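Local coordinates for Thiol:disulfide interchange protein (Proteus mirabilis, PDB 4OD7), which probably acts as a periplasmic disulfide oxidoreductase of the DsbA type, passing disulfide bonds to proteins that are folding after secretion, at residues A59-D64 / V136-N141; V25-F30 / F146-V151; Y11-K16 / G158-K163; D87-A92 / T111-A116; A76-I81 / F130-L135. The protein carries 1 engineered substitution. All blocks are in the same frame, centred on the assembly; numbering follows the deposited sequence.

Contact 1. Residues A59-D64 / V136-N141. With SCN (thiocyanate ion), chain G.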
# COMPACT_ATOMS: atom_id res chain seq x y z
N ALA A 59 5.27 -6.09 2.86
CA ALA A 59 3.89 -6.33 2.45
C ALA A 59 3.25 -4.99 2.05
O ALA A 59 3.62 -3.93 2.57
CB ALA A 59 3.10 -6.98 3.57
N ARG A 60 2.29 -5.05 1.12
CA ARG A 60 1.50 -3.90 0.66
C ARG A 60 0.09 -4.38 0.55
O ARG A 60 -0.17 -5.22 -0.29
CB ARG A 60 2.01 -3.39 -0.66
CG ARG A 60 1.31 -2.18 -1.21
CD ARG A 60 2.07 -1.66 -2.41
NE ARG A 60 1.34 -0.63 -3.16
CZ ARG A 60 1.26 0.64 -2.81
NH1 ARG A 60 1.82 1.07 -1.71
NH2 ARG A 60 0.59 1.51 -3.53
N TYR A 61 -0.80 -3.85 1.38
CA TYR A 61 -2.20 -4.28 1.47
C TYR A 61 -3.15 -3.18 1.02
O TYR A 61 -2.93 -2.01 1.32
CB TYR A 61 -2.53 -4.68 2.89
CG TYR A 61 -1.73 -5.88 3.42
CD1 TYR A 61 -1.24 -6.86 2.56
CD2 TYR A 61 -1.47 -6.01 4.78
CE1 TYR A 61 -0.50 -7.95 3.08
CE2 TYR A 61 -0.76 -7.06 5.30
CZ TYR A 61 -0.27 -8.02 4.46
OH TYR A 61 0.44 -9.05 5.03
N HIS A 62 -4.21 -3.58 0.33
CA HIS A 62 -5.26 -2.66 -0.11
C HIS A 62 -6.41 -2.65 0.92
O HIS A 62 -6.70 -3.66 1.61
CB HIS A 62 -5.77 -3.06 -1.49
CG HIS A 62 -6.69 -2.05 -2.10
ND1 HIS A 62 -8.04 -2.00 -1.83
CD2 HIS A 62 -6.45 -1.06 -2.98
CE1 HIS A 62 -8.59 -1.01 -2.52
NE2 HIS A 62 -7.64 -0.42 -3.23
N VAL A 63 -7.00 -1.47 1.08
CA VAL A 63 -8.08 -1.31 2.03
C VAL A 63 -9.46 -1.29 1.34
O VAL A 63 -9.61 -0.83 0.24
CB VAL A 63 -7.89 -0.00 2.85
CG1 VAL A 63 -6.50 0.03 3.55
CG2 VAL A 63 -8.10 1.23 1.99
N ASP A 64 -10.47 -1.78 2.04
CA ASP A 64 -11.81 -1.90 1.48
C ASP A 64 -12.61 -0.66 1.63
O ASP A 64 -13.61 -0.50 0.94
CB ASP A 64 -12.60 -3.01 2.18
CG ASP A 64 -12.09 -4.40 1.89
OD1 ASP A 64 -11.18 -4.62 1.07
OD2 ASP A 64 -12.62 -5.30 2.57
N VAL A 136 -6.88 -11.97 0.12
CA VAL A 136 -7.92 -11.01 0.47
C VAL A 136 -8.09 -11.03 1.99
O VAL A 136 -8.17 -9.96 2.62
CB VAL A 136 -9.27 -11.32 -0.30
CG1 VAL A 136 -10.52 -10.73 0.45
CG2 VAL A 136 -9.13 -10.94 -1.83
N SER A 137 -8.17 -12.23 2.57
CA SER A 137 -8.31 -12.41 4.01
C SER A 137 -7.14 -11.78 4.71
O SER A 137 -7.30 -11.11 5.72
CB SER A 137 -8.46 -13.87 4.36
OG SER A 137 -9.60 -14.35 3.71
N GLN A 138 -5.94 -11.99 4.17
CA GLN A 138 -4.72 -11.44 4.74
C GLN A 138 -4.76 -9.92 4.87
O GLN A 138 -4.31 -9.38 5.87
CB GLN A 138 -3.52 -11.79 3.89
CG GLN A 138 -2.23 -11.38 4.58
CD GLN A 138 -1.02 -12.09 4.01
OE1 GLN A 138 -0.54 -13.04 4.59
NE2 GLN A 138 -0.53 -11.60 2.87
N GLN A 139 -5.26 -9.28 3.82
CA GLN A 139 -5.38 -7.81 3.77
C GLN A 139 -6.39 -7.26 4.76
O GLN A 139 -6.11 -6.35 5.54
CB GLN A 139 -5.75 -7.41 2.36
CG GLN A 139 -4.62 -7.64 1.41
CD GLN A 139 -4.97 -7.29 -0.01
OE1 GLN A 139 -4.84 -6.13 -0.44
NE2 GLN A 139 -5.41 -8.28 -0.78
N GLN A 140 -7.57 -7.86 4.72
CA GLN A 140 -8.69 -7.44 5.51
C GLN A 140 -8.39 -7.57 6.99
O GLN A 140 -8.75 -6.71 7.75
CB GLN A 140 -9.90 -8.28 5.16
CG GLN A 140 -10.44 -8.11 3.75
CD GLN A 140 -11.55 -9.13 3.46
OE1 GLN A 140 -11.48 -10.28 3.93
NE2 GLN A 140 -12.56 -8.73 2.69
N ASN A 141 -7.72 -8.65 7.38
CA ASN A 141 -7.31 -8.88 8.77
C ASN A 141 -6.22 -7.97 9.20
O ASN A 141 -6.17 -7.62 10.36
CB ASN A 141 -6.78 -10.29 8.98
CG ASN A 141 -7.83 -11.34 8.90
OD1 ASN A 141 -7.52 -12.48 8.60
ND2 ASN A 141 -9.07 -11.00 9.21
S SCN G . 2.09 3.11 2.82
C SCN G . 1.99 3.46 1.12
N SCN G . 1.83 3.79 -0.01
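Gln139 of helix 130-145 reaches across to Tyr61 and His62 of strand 58-62. Its CB lies near the backbone O of His62, and CG packs against the Tyr61 ring, 3.7 Å from Tyr61 CD1. The chain is extended beyond CG (chi2 178°), which carries the amide past the ring to the strand backbone. There Gln139 OE1 accepts a hydrogen bond from His62 N at 2.7 Å. The bond is nearly straight, with 166° at the hydrogen, and His62 N sits in the carbonyl plane on a lone pair of OE1. The other end of the amide, NE2, bonds back to Leu135 O in its own helix. Gln139 CA lies over one face of the Tyr61 ring. Gln138 crosses the phenol end at about a right angle, its CG 3.6 Å from Tyr61 OH. Farther along, Gln140 NE2 gives Asp64 OD2 a weak hydrogen bond of 3.4 Å, while Asp64 OD1 bonds to Thr74. Arg60 NH1 holds the thiocyanate N at 3.2 Å and forms a salt bridge with Glu26. The edge-strand N-H of His62 is thus satisfied by a side chain instead of another strand, and the buried amide is gripped at both ends.

Contact 2. Residues V25-F30 / F146-V151; sequences VEFFSF and FQINGV
Ile148 sits squarely over one face of the Phe27 ring. Its CG1 is 3.4 Å from the ring centroid and 1° off the normal, a CH-pi contact. Ile148 CG1 stands beside its backbone N (chi1 -54°), which sets it over the ring, while CD1 reaches the CD2 and CE2 side and CG2 lies 3.9 Å from Phe27 CB. This is the tight part. Phe146 adds to it at the ring tip, with its CB 3.7 Å from Phe27 CZ. The two rings meet obliquely, their planes 52° apart. Phe27 belongs to strand 24-28, an inner strand of the thioredoxin-fold sheet, and its partners lie in the loop between helix 130-145 and strand 153-156. That loop starts with a Schellman motif at Gln147. Toward its end comes Val151, whose backbone hydrogen-bonds the bound peptide. Val151 CG1 lies against the strand backbone, 3.4 Å from Phe27 O. The packing is looser at both ends. Val151 CG2 is 4.0 Å from Ser29 CB, and Val25 CG2 is likewise 4.0 Å from Phe146 CZ. While Ile148 turns in, the exposed Asn149 and the CB of the partly exposed Gln147 lie on the solvent side of the loop, away from the strand.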
# COMPACT_ATOMS: atom_id res chain seq x y z
N VAL A 25 4.63 -3.15 6.68
CA VAL A 25 3.31 -3.30 6.08
C VAL A 25 2.77 -1.93 5.62
O VAL A 25 2.55 -1.03 6.43
CB VAL A 25 2.28 -3.91 7.02
CG1 VAL A 25 0.98 -4.17 6.25
CG2 VAL A 25 2.81 -5.22 7.65
N GLU A 26 2.55 -1.82 4.32
CA GLU A 26 1.99 -0.66 3.62
C GLU A 26 0.47 -0.84 3.45
O GLU A 26 -0.00 -1.92 3.12
CB GLU A 26 2.69 -0.56 2.27
CG GLU A 26 4.18 -0.29 2.31
CD GLU A 26 4.87 -0.27 0.91
OE1 GLU A 26 4.21 -0.13 -0.11
OE2 GLU A 26 6.09 -0.52 0.80
N PHE A 27 -0.30 0.22 3.70
CA PHE A 27 -1.75 0.24 3.51
C PHE A 27 -2.12 1.37 2.53
O PHE A 27 -1.74 2.53 2.73
CB PHE A 27 -2.44 0.45 4.84
CG PHE A 27 -2.22 -0.66 5.81
CD1 PHE A 27 -3.08 -1.73 5.88
CD2 PHE A 27 -1.16 -0.61 6.70
CE1 PHE A 27 -2.84 -2.74 6.82
CE2 PHE A 27 -0.94 -1.62 7.62
CZ PHE A 27 -1.77 -2.67 7.68
N PHE A 28 -2.92 1.05 1.52
CA PHE A 28 -3.28 2.04 0.50
C PHE A 28 -4.63 1.74 -0.08
O PHE A 28 -5.20 0.69 0.18
CB PHE A 28 -2.20 2.06 -0.60
CG PHE A 28 -2.35 0.97 -1.65
CD1 PHE A 28 -2.84 1.25 -2.93
CD2 PHE A 28 -1.99 -0.35 -1.37
CE1 PHE A 28 -2.95 0.26 -3.88
CE2 PHE A 28 -2.12 -1.34 -2.32
CZ PHE A 28 -2.59 -1.01 -3.58
N SER A 29 -5.13 2.66 -0.88
CA SER A 29 -6.32 2.49 -1.67
C SER A 29 -6.10 3.10 -3.06
O SER A 29 -5.51 4.18 -3.21
CB SER A 29 -7.54 3.15 -1.00
OG SER A 29 -8.68 3.07 -1.83
N PHE A 30 -6.57 2.40 -4.09
CA PHE A 30 -6.53 2.92 -5.44
C PHE A 30 -7.44 4.12 -5.57
O PHE A 30 -7.29 4.91 -6.48
CB PHE A 30 -6.94 1.88 -6.43
CG PHE A 30 -5.86 0.90 -6.72
CD1 PHE A 30 -4.69 1.30 -7.38
CD2 PHE A 30 -6.01 -0.44 -6.35
CE1 PHE A 30 -3.69 0.40 -7.70
CE2 PHE A 30 -5.01 -1.36 -6.65
CZ PHE A 30 -3.83 -0.92 -7.32
N PHE A 146 -3.98 -3.77 12.57
CA PHE A 146 -3.10 -2.63 12.60
C PHE A 146 -3.92 -1.33 12.80
O PHE A 146 -3.35 -0.24 12.80
CB PHE A 146 -2.26 -2.57 11.32
CG PHE A 146 -1.24 -3.66 11.22
CD1 PHE A 146 0.10 -3.36 11.37
CD2 PHE A 146 -1.59 -4.97 10.98
CE1 PHE A 146 1.06 -4.34 11.28
CE2 PHE A 146 -0.64 -5.94 10.88
CZ PHE A 146 0.70 -5.62 11.04
N GLN A 147 -5.23 -1.47 13.00
CA GLN A 147 -6.15 -0.34 13.18
C GLN A 147 -5.97 0.78 12.15
O GLN A 147 -5.72 1.95 12.50
CB GLN A 147 -5.99 0.25 14.59
N ILE A 148 -6.10 0.42 10.88
CA ILE A 148 -5.87 1.37 9.79
C ILE A 148 -7.18 1.99 9.42
O ILE A 148 -8.09 1.29 9.00
CB ILE A 148 -5.26 0.69 8.57
CG1 ILE A 148 -3.99 -0.05 8.99
CG2 ILE A 148 -5.02 1.72 7.42
CD1 ILE A 148 -2.97 0.82 9.64
N ASN A 149 -7.25 3.30 9.60
CA ASN A 149 -8.46 4.06 9.36
C ASN A 149 -8.28 5.07 8.24
O ASN A 149 -9.24 5.66 7.81
CB ASN A 149 -8.85 4.84 10.63
CG ASN A 149 -9.36 3.95 11.75
OD1 ASN A 149 -10.10 2.99 11.52
ND2 ASN A 149 -8.97 4.28 12.97
N GLY A 150 -7.04 5.24 7.81
CA GLY A 150 -6.70 6.20 6.80
C GLY A 150 -5.48 5.72 6.06
O GLY A 150 -4.69 4.95 6.58
N VAL A 151 -5.36 6.16 4.82
CA VAL A 151 -4.28 5.76 3.94
C VAL A 151 -3.76 6.97 3.19
O VAL A 151 -4.49 7.90 2.88
CB VAL A 151 -4.71 4.70 2.90
CG1 VAL A 151 -4.89 3.33 3.55
CG2 VAL A 151 -5.95 5.14 2.13

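Contact 3. Residues Y11-K16 / G158-K163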
# COMPACT_ATOMS: atom_id res chain seq x y z
N TYR A 11 6.98 9.04 14.35
CA TYR A 11 6.20 7.79 14.44
C TYR A 11 5.45 7.74 15.75
O TYR A 11 5.72 8.54 16.62
CB TYR A 11 7.11 6.56 14.35
CG TYR A 11 7.90 6.30 15.64
CD1 TYR A 11 7.44 5.38 16.59
CD2 TYR A 11 9.11 6.95 15.90
CE1 TYR A 11 8.15 5.13 17.77
CE2 TYR A 11 9.83 6.71 17.08
CZ TYR A 11 9.35 5.80 18.00
OH TYR A 11 10.07 5.54 19.16
N THR A 12 4.53 6.79 15.88
CA THR A 12 3.82 6.56 17.14
C THR A 12 3.78 5.05 17.42
O THR A 12 3.96 4.26 16.51
CB THR A 12 2.38 7.11 17.14
OG1 THR A 12 1.55 6.42 16.21
CG2 THR A 12 2.36 8.60 16.86
N ASN A 13 3.54 4.66 18.67
CA ASN A 13 3.52 3.23 19.03
C ASN A 13 2.13 2.63 18.77
O ASN A 13 1.13 3.25 19.09
CB ASN A 13 3.86 3.04 20.51
CG ASN A 13 5.32 3.33 20.83
OD1 ASN A 13 5.61 3.94 21.85
ND2 ASN A 13 6.22 2.93 19.97
N LEU A 14 2.03 1.45 18.16
CA LEU A 14 0.71 0.84 18.09
C LEU A 14 0.29 0.50 19.50
O LEU A 14 1.10 -0.02 20.26
CB LEU A 14 0.71 -0.40 17.20
CG LEU A 14 0.26 -0.22 15.75
CD1 LEU A 14 1.20 0.61 14.94
CD2 LEU A 14 0.15 -1.62 15.14
N SER A 15 -0.97 0.72 19.84
CA SER A 15 -1.47 0.40 21.18
C SER A 15 -1.59 -1.12 21.43
O SER A 15 -1.50 -1.56 22.56
CB SER A 15 -2.80 1.13 21.45
OG SER A 15 -3.85 0.71 20.60
N LYS A 16 -1.80 -1.90 20.38
CA LYS A 16 -1.84 -3.37 20.49
C LYS A 16 -1.09 -3.97 19.32
O LYS A 16 -1.68 -4.26 18.28
CB LYS A 16 -3.27 -3.90 20.49
CG LYS A 16 -3.39 -5.38 20.92
CD LYS A 16 -4.83 -5.87 20.80
CE LYS A 16 -5.79 -5.04 21.64
NZ LYS A 16 -7.19 -5.50 21.54
N GLY A 158 5.27 -4.42 13.33
CA GLY A 158 3.97 -4.57 13.95
C GLY A 158 3.80 -3.71 15.19
O GLY A 158 2.85 -3.90 15.95
N LYS A 159 4.69 -2.73 15.37
CA LYS A 159 4.79 -1.99 16.65
C LYS A 159 4.86 -0.46 16.47
O LYS A 159 4.36 0.26 17.34
CB LYS A 159 5.97 -2.49 17.51
CG LYS A 159 7.38 -2.11 17.07
CD LYS A 159 8.41 -2.65 18.09
CE LYS A 159 9.58 -3.37 17.41
NZ LYS A 159 10.72 -3.75 18.33
N TYR A 160 5.45 0.04 15.39
CA TYR A 160 5.60 1.49 15.20
C TYR A 160 4.81 1.97 14.00
O TYR A 160 5.02 1.48 12.90
CB TYR A 160 7.06 1.90 14.98
CG TYR A 160 8.07 1.41 16.01
CD1 TYR A 160 8.00 1.86 17.32
CD2 TYR A 160 9.08 0.51 15.67
CE1 TYR A 160 8.93 1.44 18.27
CE2 TYR A 160 10.01 0.08 16.62
CZ TYR A 160 9.93 0.55 17.92
OH TYR A 160 10.83 0.15 18.90
N LYS A 161 3.92 2.94 14.21
CA LYS A 161 3.20 3.56 13.10
C LYS A 161 3.86 4.86 12.68
O LYS A 161 3.97 5.82 13.45
CB LYS A 161 1.74 3.76 13.47
CG LYS A 161 0.89 4.28 12.34
CD LYS A 161 -0.55 4.45 12.74
CE LYS A 161 -1.21 3.04 12.72
NZ LYS A 161 -2.69 2.99 12.90
N MET A 162 4.31 4.88 11.43
CA MET A 162 4.86 6.10 10.82
C MET A 162 3.94 7.31 10.93
O MET A 162 2.73 7.19 10.79
CB MET A 162 5.18 5.88 9.36
CG MET A 162 6.26 4.91 9.12
SD MET A 162 7.85 5.38 9.78
CE MET A 162 8.39 6.79 8.84
N LYS A 163 4.54 8.45 11.23
CA LYS A 163 3.87 9.73 11.25
C LYS A 163 4.28 10.54 10.03
O LYS A 163 5.32 11.20 10.04
CB LYS A 163 4.23 10.48 12.52
CG LYS A 163 3.20 11.45 12.94
CD LYS A 163 3.50 12.01 14.32
CE LYS A 163 3.63 13.53 14.27
NZ LYS A 163 2.33 14.23 14.22
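Tyr11 holds CG between its backbone N and carbonyl carbon (chi1 74°), and Tyr160 places CG beside its own N (chi1 -52°). With these torsions the two side chains run side by side and point the same way. Tyr11 CE1 meets Tyr160 CD1 at 3.3 Å. The rings are steeply turned, with planes at 81°, but their meeting is oblique. Asn13 also runs alongside Tyr160, pointing the same way. The opposite face of the sheet carries Thr12 and Lys161. There Leu14 CD1 packs across the base of Lys161, 3.5 Å from its CB. The ammonium of Lys161 leads away and makes a weak bond to Phe146 O. Lys163 likewise turns its tip outward, to a salt bridge with Asp165. The backbones are joined by three short bonds. Thr12 N gives to Lys161 O at 2.7 Å, and Lys161 N returns to Thr12 O at 2.7 Å. Beyond them Leu14 N reaches Lys159 O at 2.7 Å. Thr12 and Lys161 are thus a hydrogen-bonded pair, flanked by non-hydrogen-bonded pairs. Lys159 and Tyr160 form a classic beta bulge opposite Ile156. The arrangement is an antiparallel edge pairing, closing one side of the thioredoxin-fold sheet.

Contact 4. Residues D87-A92 / T111-A116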
# COMPACT_ATOMS: atom_id res chain seq x y z
N ASP A 87 3.56 -4.02 -10.67
CA ASP A 87 4.12 -2.86 -11.34
C ASP A 87 3.45 -2.48 -12.65
O ASP A 87 3.40 -1.31 -13.02
CB ASP A 87 5.60 -3.13 -11.66
CG ASP A 87 6.50 -2.97 -10.47
OD1 ASP A 87 5.99 -2.66 -9.38
OD2 ASP A 87 7.73 -3.20 -10.62
N GLN A 88 2.93 -3.47 -13.33
CA GLN A 88 2.24 -3.29 -14.60
C GLN A 88 0.81 -2.75 -14.45
O GLN A 88 0.40 -1.94 -15.23
CB GLN A 88 2.19 -4.63 -15.37
CG GLN A 88 3.50 -5.11 -16.02
CD GLN A 88 4.66 -5.39 -15.05
OE1 GLN A 88 4.50 -5.98 -13.97
NE2 GLN A 88 5.85 -4.96 -15.45
N VAL A 89 0.05 -3.21 -13.45
CA VAL A 89 -1.37 -2.86 -13.37
C VAL A 89 -1.58 -1.72 -12.40
O VAL A 89 -2.55 -0.98 -12.54
CB VAL A 89 -2.29 -4.05 -12.91
CG1 VAL A 89 -2.01 -5.30 -13.69
CG2 VAL A 89 -2.13 -4.36 -11.45
N SER A 90 -0.68 -1.59 -11.42
CA SER A 90 -0.84 -0.56 -10.40
C SER A 90 -1.06 0.83 -11.03
O SER A 90 -2.01 1.50 -10.66
CB SER A 90 0.35 -0.56 -9.44
OG SER A 90 0.18 0.43 -8.46
N PRO A 91 -0.20 1.29 -11.97
CA PRO A 91 -0.48 2.59 -12.57
C PRO A 91 -1.84 2.67 -13.26
O PRO A 91 -2.56 3.68 -13.16
CB PRO A 91 0.67 2.75 -13.54
CG PRO A 91 1.75 1.92 -13.00
CD PRO A 91 1.09 0.76 -12.44
N ALA A 92 -2.23 1.58 -13.94
CA ALA A 92 -3.51 1.54 -14.70
C ALA A 92 -4.76 1.54 -13.80
O ALA A 92 -5.81 2.07 -14.16
CB ALA A 92 -3.56 0.29 -15.64
N THR A 111 -10.93 -5.94 -17.55
CA THR A 111 -10.43 -5.33 -18.80
C THR A 111 -9.13 -4.62 -18.55
O THR A 111 -8.26 -4.67 -19.39
CB THR A 111 -11.41 -4.32 -19.40
OG1 THR A 111 -12.61 -4.99 -19.79
CG2 THR A 111 -10.81 -3.68 -20.60
N THR A 112 -8.99 -3.96 -17.41
CA THR A 112 -7.76 -3.27 -17.04
C THR A 112 -6.53 -4.18 -16.96
O THR A 112 -5.48 -3.87 -17.51
CB THR A 112 -7.93 -2.57 -15.66
OG1 THR A 112 -9.08 -1.72 -15.70
CG2 THR A 112 -6.69 -1.76 -15.26
N PHE A 113 -6.68 -5.31 -16.29
CA PHE A 113 -5.62 -6.31 -16.20
C PHE A 113 -5.24 -6.78 -17.63
O PHE A 113 -4.06 -6.80 -17.97
CB PHE A 113 -6.06 -7.48 -15.35
CG PHE A 113 -5.84 -7.24 -13.86
CD1 PHE A 113 -4.84 -7.90 -13.16
CD2 PHE A 113 -6.59 -6.32 -13.17
CE1 PHE A 113 -4.64 -7.68 -11.81
CE2 PHE A 113 -6.40 -6.12 -11.78
CZ PHE A 113 -5.42 -6.77 -11.12
N ILE A 114 -6.24 -7.12 -18.45
CA ILE A 114 -5.99 -7.60 -19.82
C ILE A 114 -5.26 -6.55 -20.68
O ILE A 114 -4.33 -6.90 -21.40
CB ILE A 114 -7.31 -8.03 -20.52
CG1 ILE A 114 -7.93 -9.26 -19.83
CG2 ILE A 114 -7.07 -8.29 -22.01
CD1 ILE A 114 -9.35 -9.57 -20.23
N ASN A 115 -5.61 -5.27 -20.57
CA ASN A 115 -4.89 -4.23 -21.29
C ASN A 115 -3.47 -3.96 -20.78
O ASN A 115 -2.63 -3.45 -21.51
CB ASN A 115 -5.65 -2.96 -21.21
CG ASN A 115 -6.74 -2.93 -22.15
OD1 ASN A 115 -6.62 -3.42 -23.26
ND2 ASN A 115 -7.88 -2.39 -21.72
N ALA A 116 -3.22 -4.35 -19.53
CA ALA A 116 -1.87 -4.33 -18.95
C ALA A 116 -1.10 -5.63 -19.25
O ALA A 116 -0.11 -5.92 -18.57
CB ALA A 116 -1.95 -4.09 -17.45
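Val89 meets Phe113 through a CH-pi contact. Val89 CG1 stands over one face of the ring, 4.2 Å from the centroid and 23° off the normal, so it is offset toward the rim on the CD1 side. The second methyl, CG2, reaches the far end of the ring, 4.1 Å from Phe113 CZ. Together the two methyls cover the CD1-CE1-CZ side of the ring. Aliphatic contacts make up the rest. Ala116 CB lies 4.0 Å from Val89 CG1 and 3.9 Å from the backbone Gln88 O. One turn further on, Ala92 CB touches Thr112 CG2 at 3.8 Å. Thr112 CG2 lies anti to its backbone N (chi1 -55° for OG1), which leaves the hydroxyl to bond Asp108 O in its own helix. No hydrogen bond crosses between the segments. Phe113 also packs on Ala76, Val79 and Ala80 of helix 70-83, and Val89 touches Ala80 as well. Helices 86-99 and 106-115 therefore meet here by apolar packing alone, with methyl groups rather than polar pairs setting the fit in the helical domain that DsbA proteins insert into the thioredoxin fold.

Contact 5. Residues A76-I81 / F130-L135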
# COMPACT_ATOMS: atom_id res chain seq x y z
N ALA A 76 -8.69 -7.25 -6.59
CA ALA A 76 -7.85 -6.90 -7.73
C ALA A 76 -6.39 -6.85 -7.31
O ALA A 76 -5.51 -7.32 -8.01
CB ALA A 76 -8.27 -5.55 -8.31
N TRP A 77 -6.13 -6.23 -6.18
CA TRP A 77 -4.76 -6.10 -5.75
C TRP A 77 -4.21 -7.49 -5.39
O TRP A 77 -3.06 -7.79 -5.68
CB TRP A 77 -4.64 -5.16 -4.57
CG TRP A 77 -3.19 -4.94 -4.12
CD1 TRP A 77 -2.69 -5.19 -2.91
CD2 TRP A 77 -2.11 -4.44 -4.91
NE1 TRP A 77 -1.37 -4.87 -2.87
CE2 TRP A 77 -0.99 -4.40 -4.09
CE3 TRP A 77 -1.99 -4.00 -6.23
CZ2 TRP A 77 0.26 -3.94 -4.54
CZ3 TRP A 77 -0.75 -3.53 -6.67
CH2 TRP A 77 0.35 -3.52 -5.83
N ALA A 78 -5.03 -8.32 -4.74
CA ALA A 78 -4.66 -9.72 -4.49
C ALA A 78 -4.33 -10.47 -5.81
O ALA A 78 -3.48 -11.31 -5.82
CB ALA A 78 -5.75 -10.44 -3.72
N VAL A 79 -5.12 -10.25 -6.86
CA VAL A 79 -4.84 -10.85 -8.17
C VAL A 79 -3.49 -10.35 -8.68
O VAL A 79 -2.71 -11.12 -9.25
CB VAL A 79 -5.96 -10.55 -9.17
CG1 VAL A 79 -5.57 -11.01 -10.59
CG2 VAL A 79 -7.24 -11.25 -8.72
N ALA A 80 -3.23 -9.05 -8.52
CA ALA A 80 -1.99 -8.47 -9.00
C ALA A 80 -0.79 -9.12 -8.33
O ALA A 80 0.24 -9.36 -8.98
CB ALA A 80 -1.99 -6.99 -8.76
N ILE A 81 -0.91 -9.35 -7.02
CA ILE A 81 0.11 -10.03 -6.22
C ILE A 81 0.26 -11.45 -6.69
O ILE A 81 1.38 -11.91 -6.88
CB ILE A 81 -0.21 -10.01 -4.73
CG1 ILE A 81 -0.17 -8.54 -4.24
CG2 ILE A 81 0.78 -10.87 -3.95
CD1 ILE A 81 -0.76 -8.38 -2.90
N PHE A 130 -8.05 -20.02 -4.33
CA PHE A 130 -7.69 -20.14 -2.93
C PHE A 130 -6.61 -19.16 -2.60
O PHE A 130 -6.64 -18.54 -1.56
CB PHE A 130 -7.21 -21.58 -2.63
CG PHE A 130 -6.65 -21.75 -1.25
CD1 PHE A 130 -7.44 -22.21 -0.22
CD2 PHE A 130 -5.34 -21.44 -0.98
CE1 PHE A 130 -6.92 -22.36 1.03
CE2 PHE A 130 -4.85 -21.60 0.26
CZ PHE A 130 -5.63 -22.06 1.26
N VAL A 131 -5.60 -19.05 -3.45
CA VAL A 131 -4.51 -18.13 -3.15
C VAL A 131 -5.00 -16.64 -3.07
O VAL A 131 -4.55 -15.88 -2.24
CB VAL A 131 -3.38 -18.28 -4.14
CG1 VAL A 131 -3.89 -18.30 -5.50
CG2 VAL A 131 -2.38 -17.19 -3.99
N VAL A 132 -5.86 -16.26 -3.99
CA VAL A 132 -6.35 -14.90 -4.04
C VAL A 132 -7.30 -14.74 -2.87
O VAL A 132 -7.27 -13.73 -2.20
CB VAL A 132 -6.97 -14.62 -5.40
CG1 VAL A 132 -7.84 -13.38 -5.38
CG2 VAL A 132 -5.86 -14.44 -6.41
N ASN A 133 -8.12 -15.75 -2.60
CA ASN A 133 -8.96 -15.71 -1.41
C ASN A 133 -8.16 -15.52 -0.11
O ASN A 133 -8.49 -14.67 0.70
CB ASN A 133 -9.79 -16.98 -1.32
CG ASN A 133 -10.80 -17.11 -2.45
OD1 ASN A 133 -11.22 -16.13 -3.07
ND2 ASN A 133 -11.19 -18.34 -2.73
N SER A 134 -7.05 -16.23 0.03
CA SER A 134 -6.17 -16.09 1.18
C SER A 134 -5.57 -14.72 1.28
O SER A 134 -5.50 -14.15 2.35
CB SER A 134 -5.03 -17.10 1.10
OG SER A 134 -5.56 -18.41 1.13
N LEU A 135 -5.14 -14.17 0.15
CA LEU A 135 -4.59 -12.80 0.13
C LEU A 135 -5.64 -11.76 0.51
O LEU A 135 -5.32 -10.75 1.13
CB LEU A 135 -4.04 -12.44 -1.27
CG LEU A 135 -2.74 -13.11 -1.65
CD1 LEU A 135 -2.52 -12.96 -3.12
CD2 LEU A 135 -1.57 -12.54 -0.91
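Helices 70-83 and 130-145 cross at 123° between these segments, with axes 8.7 Å apart and Ala78 nearest to Val132. The small Ala78 side chain sits at the crossing. Its CB meets Leu135 CB at 3.6 Å and Val132 CG1 at 4.0 Å. Val132 fits beside it with both branches. CG1, anti to its backbone N (chi1 163°), also touches Val79 CG2 at 4.0 Å, and CG2 lies near Ala78 O. On the other flank Leu135 reaches along helix 70-83. Its CD1 comes within 3.3 Å of Ala78 O and within 4.0 Å of Ile81 CG2, and CD2 lies alongside the same Ile81 methyl. Beyond the crossing, Ala78 goes on to touch Val136 and Gln139 of helix 130-145. Helix 106-115 covers a further side, where Phe113 packs on Ala76, Val79 and Ala80. The join packs helix 130-145 on helix 70-83 of the helical insertion characteristic of DsbA. No hydrogen bond crosses it. Branched side chains fill in round the small Ala78, so the join rests on apolar contact.

Contacts 1 and 2 lie on neighbouring strands of one sheet, their centres 9 Å apart; Tyr61 N to Glu26 O is 2.7 Å. Contact 3 closes the far edge of that sheet, about 13 Å from contact 2 between centres. Contact 5 shares helix 130-145 with contact 1, and Trp77 NE1 hydrogen-bonds Arg60 O at 2.9 Å. Phe113 of contact 4 packs on contact 5, its CZ 3.2 Å from Ala76 O. Contacts 3 and 4 are the most distant, about 33 Å between centres. The redox-active disulfide would join residues 32 and 35, shortly after segment 25-30, but is absent here because Ser32 is an engineered replacement of cysteine. Val151 of contact 2 binds the peptide.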